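Local coordinates for FMN-dependent NADH-azoreductase 1 (Bacillus anthracis, PDB 3U7I), which probably uses FMN and NADH to reduce electrophilic quinones and to cleave the azo bond of aromatic azo compounds into amines, at residues T7-A12 against E42-I47; T97-L102 against L145-S150. One frame throughout, in Å; residues are numbered along the deposited sequence. Where two conformers were deposited one is given.

Contact 1: residues T7-A12 against E42-I47; sequences TLIINA and ETIEQI
Thr7 of strand 7-11 meets Glu42 just before strand 43-47 begins: the hydroxyl OG1 of Thr7 donates to OE2 of Glu42 at 2.6 Å. It reaches that oxygen on its anti side, 26° out of the carboxylate plane, and Glu42 gets there by bending at its second torsion. Tyr34 OH of helix 22-37 is a second partner of the same hydroxyl.

Further along, Gln46 lies across Ile9, and its side chain can be followed outward. CB rests against Ile9 CB at 3.7 Å. CG stays on that same atom and also nears the Ile9 carbonyl oxygen. With CG anti to the backbone N (chi1 174°) and the chain extended beyond it, CD and then OE1 pass over Ile9 CG2, OE1 at 3.6 Å. NE2 ends beside Asn11, 3.7 Å from its ND2; the two amide planes stand 72° apart. Both nitrogens bond instead to Asn48 OD1, and Asn11 ND2 also to Val16 O. Ile44 CG2 also packs on Ile9, 3.9 Å from its CG1.

On the other face Ile10 and Ile47 lie side by side, CG1 to CG2 4.2 Å.

Five backbone bonds zip the parallel strands, the shortest from Ile9 N to Glu45 O at 2.7 Å. Helix 22-37 makes the crossover of this beta-alpha-beta unit, its Phe27 packing on Ile9 and Gln46. The chemistry is therefore mixed: apolar at Ile10 and Ile47, while at Ile9 a glutamine amide lies over the aliphatic side chain. Glu45 is salt-bridged to Lys6, whereas Glu42 is held by Thr7 across the pair.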
loop_
_atom_site.group_PDB
_atom_site.type_symbol
_atom_site.label_atom_id
_atom_site.label_comp_id
_atom_site.label_asym_id
_atom_site.label_seq_id
_atom_site.Cartn_x
_atom_site.Cartn_y
_atom_site.Cartn_z
ATOM N N THR C 7 4.667 22.179 -10.994
ATOM C CA THR C 7 3.851 20.969 -10.992
ATOM C C THR C 7 4.762 19.765 -10.860
ATOM O O THR C 7 5.813 19.707 -11.490
ATOM C CB THR C 7 3.048 20.844 -12.302
ATOM O OG1 THR C 7 2.256 22.018 -12.485
ATOM C CG2 THR C 7 2.125 19.621 -12.281
ATOM N N LEU C 8 4.368 18.802 -10.043
ATOM C CA LEU C 8 5.182 17.610 -9.877
ATOM C C LEU C 8 4.419 16.365 -10.322
ATOM O O LEU C 8 3.330 16.078 -9.824
ATOM C CB LEU C 8 5.660 17.471 -8.421
ATOM C CG LEU C 8 6.437 16.214 -8.005
ATOM C CD1 LEU C 8 7.772 16.091 -8.745
ATOM C CD2 LEU C 8 6.642 16.176 -6.487
ATOM N N ILE C 9 4.999 15.646 -11.276
ATOM C CA ILE C 9 4.449 14.370 -11.725
ATOM C C ILE C 9 5.006 13.258 -10.841
ATOM O O ILE C 9 6.226 13.082 -10.747
ATOM C CB ILE C 9 4.816 14.053 -13.210
ATOM C CG1 ILE C 9 4.714 15.305 -14.095
ATOM C CG2 ILE C 9 3.959 12.886 -13.741
ATOM C CD1 ILE C 9 3.368 15.990 -14.035
ATOM N N ILE C 10 4.106 12.529 -10.188
ATOM C CA ILE C 10 4.470 11.339 -9.426
ATOM C C ILE C 10 3.977 10.112 -10.191
ATOM O O ILE C 10 2.795 9.756 -10.136
ATOM C CB ILE C 10 3.872 11.356 -8.010
ATOM C CG1 ILE C 10 4.303 12.619 -7.263
ATOM C CG2 ILE C 10 4.266 10.086 -7.247
ATOM C CD1 ILE C 10 3.285 13.093 -6.232
ATOM N N ASN C 11 4.892 9.500 -10.935
ATOM C CA ASN C 11 4.569 8.368 -11.791
ATOM C C ASN C 11 4.737 7.032 -11.055
ATOM O O ASN C 11 5.860 6.578 -10.824
ATOM C CB ASN C 11 5.443 8.416 -13.044
ATOM C CG ASN C 11 5.205 7.243 -13.971
ATOM O OD1 ASN C 11 4.334 6.398 -13.729
ATOM N ND2 ASN C 11 5.974 7.194 -15.060
ATOM N N ALA C 12 3.622 6.408 -10.692
ATOM C CA ALA C 12 3.669 5.166 -9.909
ATOM C C ALA C 12 3.524 3.889 -10.764
ATOM O O ALA C 12 3.198 2.816 -10.246
ATOM C CB ALA C 12 2.616 5.196 -8.802
ATOM N N GLU C 42 5.259 28.664 -14.931
ATOM C CA GLU C 42 5.098 27.305 -14.415
ATOM C C GLU C 42 6.198 26.373 -14.889
ATOM O O GLU C 42 6.474 26.294 -16.090
ATOM C CB GLU C 42 3.747 26.721 -14.850
ATOM C CG GLU C 42 3.428 25.367 -14.219
ATOM C CD GLU C 42 2.910 25.505 -12.793
ATOM O OE1 GLU C 42 2.551 26.634 -12.401
ATOM O OE2 GLU C 42 2.853 24.491 -12.064
ATOM N N THR C 43 6.816 25.659 -13.953
ATOM C CA THR C 43 7.762 24.616 -14.315
ATOM C C THR C 43 7.210 23.249 -13.917
ATOM O O THR C 43 6.248 23.142 -13.148
ATOM C CB THR C 43 9.160 24.830 -13.693
ATOM O OG1 THR C 43 9.021 25.044 -12.287
ATOM C CG2 THR C 43 9.856 26.035 -14.312
ATOM N N ILE C 44 7.817 22.197 -14.450
ATOM C CA ILE C 44 7.333 20.847 -14.180
ATOM C C ILE C 44 8.485 19.890 -13.893
ATOM O O ILE C 44 9.499 19.893 -14.595
ATOM C CB ILE C 44 6.504 20.303 -15.368
ATOM C CG1 ILE C 44 5.327 21.240 -15.679
ATOM C CG2 ILE C 44 6.053 18.876 -15.093
ATOM C CD1 ILE C 44 4.509 20.826 -16.896
ATOM N N GLU C 45 8.324 19.084 -12.849
ATOM C CA GLU C 45 9.278 18.028 -12.538
ATOM C C GLU C 45 8.537 16.701 -12.471
ATOM O O GLU C 45 7.318 16.678 -12.289
ATOM C CB GLU C 45 9.989 18.312 -11.211
ATOM C CG GLU C 45 10.738 19.626 -11.206
ATOM C CD GLU C 45 11.414 19.908 -9.886
ATOM O OE1 GLU C 45 11.375 19.029 -8.992
ATOM O OE2 GLU C 45 11.991 21.011 -9.750
ATOM N N GLN C 46 9.267 15.603 -12.631
ATOM C CA GLN C 46 8.671 14.270 -12.562
ATOM C C GLN C 46 9.577 13.294 -11.822
ATOM O O GLN C 46 10.780 13.215 -12.088
ATOM C CB GLN C 46 8.375 13.729 -13.965
ATOM C CG GLN C 46 7.875 12.280 -13.979
ATOM C CD GLN C 46 7.209 11.911 -15.288
ATOM O OE1 GLN C 46 6.740 12.783 -16.022
ATOM N NE2 GLN C 46 7.171 10.619 -15.594
ATOM N N ILE C 47 8.992 12.549 -10.894
ATOM C CA ILE C 47 9.712 11.479 -10.219
ATOM C C ILE C 47 9.103 10.153 -10.651
ATOM O O ILE C 47 7.884 9.979 -10.631
ATOM C CB ILE C 47 9.699 11.645 -8.668
ATOM C CG1 ILE C 47 10.482 10.519 -7.980
ATOM C CG2 ILE C 47 8.275 11.720 -8.128
ATOM C CD1 ILE C 47 10.585 10.694 -6.469
#

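Contact 2: residues T97-L102 against L145-S150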
loop_
_atom_site.group_PDB
_atom_site.type_symbol
_atom_site.label_atom_id
_atom_site.label_comp_id
_atom_site.label_asym_id
_atom_site.label_seq_id
_atom_site.Cartn_x
_atom_site.Cartn_y
_atom_site.Cartn_z
ATOM N N THR C 97 1.036 21.883 -7.370
ATOM C CA THR C 97 0.163 21.039 -8.187
ATOM C C THR C 97 0.801 19.651 -8.316
ATOM O O THR C 97 1.982 19.528 -8.673
ATOM C CB THR C 97 -0.095 21.658 -9.597
ATOM O OG1 THR C 97 -0.685 22.961 -9.464
ATOM C CG2 THR C 97 -1.010 20.761 -10.436
ATOM N N TYR C 98 0.033 18.609 -8.004
ATOM C CA TYR C 98 0.550 17.243 -8.024
ATOM C C TYR C 98 -0.241 16.405 -9.012
ATOM O O TYR C 98 -1.465 16.525 -9.088
ATOM C CB TYR C 98 0.449 16.597 -6.635
ATOM C CG TYR C 98 1.153 17.371 -5.542
ATOM C CD1 TYR C 98 2.537 17.260 -5.364
ATOM C CD2 TYR C 98 0.441 18.214 -4.687
ATOM C CE1 TYR C 98 3.193 17.976 -4.368
ATOM C CE2 TYR C 98 1.082 18.932 -3.690
ATOM C CZ TYR C 98 2.463 18.810 -3.531
ATOM O OH TYR C 98 3.116 19.520 -2.534
ATOM N N VAL C 99 0.450 15.561 -9.774
ATOM C CA VAL C 99 -0.238 14.598 -10.639
ATOM C C VAL C 99 0.260 13.179 -10.365
ATOM O O VAL C 99 1.425 12.864 -10.626
ATOM C CB VAL C 99 -0.092 14.935 -12.154
ATOM C CG1 VAL C 99 -0.879 13.927 -13.012
ATOM C CG2 VAL C 99 -0.571 16.360 -12.436
ATOM N N ILE C 100 -0.619 12.332 -9.832
ATOM C CA ILE C 100 -0.285 10.931 -9.574
ATOM C C ILE C 100 -0.815 10.013 -10.678
ATOM O O ILE C 100 -2.004 10.026 -10.998
ATOM C CB ILE C 100 -0.808 10.451 -8.188
ATOM C CG1 ILE C 100 -0.085 11.200 -7.062
ATOM C CG2 ILE C 100 -0.659 8.918 -8.050
ATOM C CD1 ILE C 100 -0.510 10.805 -5.653
ATOM N N VAL C 101 0.087 9.226 -11.259
ATOM C CA VAL C 101 -0.269 8.257 -12.297
ATOM C C VAL C 101 -0.054 6.831 -11.770
ATOM O O VAL C 101 1.044 6.474 -11.343
ATOM C CB VAL C 101 0.563 8.482 -13.595
ATOM C CG1 VAL C 101 0.013 7.650 -14.766
ATOM C CG2 VAL C 101 0.608 9.984 -13.950
ATOM N N LEU C 102 -1.102 6.019 -11.791
ATOM C CA LEU C 102 -0.974 4.650 -11.303
ATOM C C LEU C 102 -1.923 3.696 -11.992
ATOM O O LEU C 102 -3.030 4.085 -12.389
ATOM C CB LEU C 102 -1.229 4.580 -9.795
ATOM C CG LEU C 102 -2.679 4.761 -9.337
ATOM C CD1 LEU C 102 -2.884 4.201 -7.929
ATOM C CD2 LEU C 102 -3.066 6.236 -9.415
ATOM N N LEU C 145 -4.257 15.853 -8.745
ATOM C CA LEU C 145 -4.993 15.095 -9.750
ATOM C C LEU C 145 -4.442 13.682 -9.767
ATOM O O LEU C 145 -3.232 13.479 -9.865
ATOM C CB LEU C 145 -4.850 15.726 -11.133
ATOM C CG LEU C 145 -5.498 14.957 -12.288
ATOM C CD1 LEU C 145 -7.028 15.050 -12.228
ATOM C CD2 LEU C 145 -4.971 15.469 -13.629
ATOM N N VAL C 146 -5.326 12.697 -9.658
ATOM C CA VAL C 146 -4.910 11.302 -9.733
ATOM C C VAL C 146 -5.413 10.696 -11.041
ATOM O O VAL C 146 -6.591 10.835 -11.376
ATOM C CB VAL C 146 -5.455 10.492 -8.537
ATOM C CG1 VAL C 146 -5.106 9.013 -8.690
ATOM C CG2 VAL C 146 -4.913 11.043 -7.232
ATOM N N ILE C 147 -4.519 10.064 -11.794
ATOM C CA ILE C 147 -4.897 9.377 -13.025
ATOM C C ILE C 147 -4.772 7.874 -12.798
ATOM O O ILE C 147 -3.666 7.334 -12.727
ATOM C CB ILE C 147 -4.007 9.814 -14.225
ATOM C CG1 ILE C 147 -4.280 11.283 -14.577
ATOM C CG2 ILE C 147 -4.261 8.920 -15.433
ATOM C CD1 ILE C 147 -3.322 11.858 -15.601
ATOM N N GLN C 148 -5.907 7.191 -12.713
ATOM C CA GLN C 148 -5.923 5.761 -12.378
ATOM C C GLN C 148 -6.565 4.890 -13.450
ATOM O O GLN C 148 -7.723 5.104 -13.816
ATOM C CB GLN C 148 -6.654 5.541 -11.040
ATOM C CG GLN C 148 -6.843 4.076 -10.622
ATOM C CD GLN C 148 -7.575 3.945 -9.287
ATOM O OE1 GLN C 148 -6.949 3.931 -8.221
ATOM N NE2 GLN C 148 -8.906 3.858 -9.339
ATOM N N ALA C 149 -5.815 3.904 -13.946
ATOM C CA ALA C 149 -6.348 2.922 -14.893
ATOM C C ALA C 149 -6.657 1.651 -14.137
ATOM O O ALA C 149 -5.841 1.206 -13.324
ATOM C CB ALA C 149 -5.341 2.629 -15.999
ATOM N N SER C 150 -7.823 1.059 -14.398
ATOM C CA SER C 150 -8.237 -0.142 -13.677
ATOM C C SER C 150 -8.999 -1.090 -14.580
ATOM O O SER C 150 -9.689 -0.660 -15.503
ATOM C CB SER C 150 -9.093 0.216 -12.451
ATOM O OG SER C 150 -10.289 0.902 -12.809
#
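Leu102 and Val146 make the tightest side-chain touch between segments 97-102 and 145-150, with CD2 of the leucine 3.5 Å from CG1 of the valine. Leu102 holds its CG between the backbone N and the carbonyl carbon (chi1 72°), which swings CD2 over the neighbouring strand, where it also nears CB of Gln148 at 4.0 Å. Ile100 adds to this apolar face through CB, against Val146 CG2. On the opposite face Val99 CG1 comes more loosely to Leu145 CD2, at 4.4 Å.

This is the middle of the five-stranded parallel sheet of a flavodoxin-like fold, strand order 2-1-3-4-5, with helices packed on both sides. Phe30 of helix 22-37 lies against Val99 and Leu145. Ala149 touches Ser23, a predicted FMN-binding residue, consistent with the cofactor sitting at the C-terminal ends of the strands.

The backbone bonds alternate in the parallel pattern. Leu145 brackets one end, its N giving to Tyr98 O and its O taking from Ile100 N, both at 2.9 Å. Ile147 does the same in the centre: its N reaches Ile100 O at 2.6 Å, almost straight at 178°, while its O accepts from Leu102 N. Ala149 N to Leu102 O is longer, 3.2 Å.

Weaker CA-H...O contacts accompany these bonds, for example Val99 CA to Leu145 O at 3.3 Å.

Among the polar ends, Gln148 bonds through OE1 to Ser166 OG and through NE2 to Glu164 OE2, while Tyr98 OH bonds to Phe92 O and Arg142.

Contacts 1 and 2 are separate pairings in one parallel sheet, sharing no strand and joined by the pairing of strand 6-11 with strand 97-103. Ile10 N probably bonds to Val99 O and Ala12 N to Val101 O, both at 2.7 Å, while Ile10 CD1 packs on Ile100 CG1. Contact 2 is buried, and its cross-strand side-chain packing is largely aliphatic. Contact 1 is only partly buried, one of its strands being outermost within the chain, and there a carboxylate and amides join the isoleucines. Helix 22-37 packs on both. Asn11 brings contact 1, too, near Ser23, predicted to bind FMN.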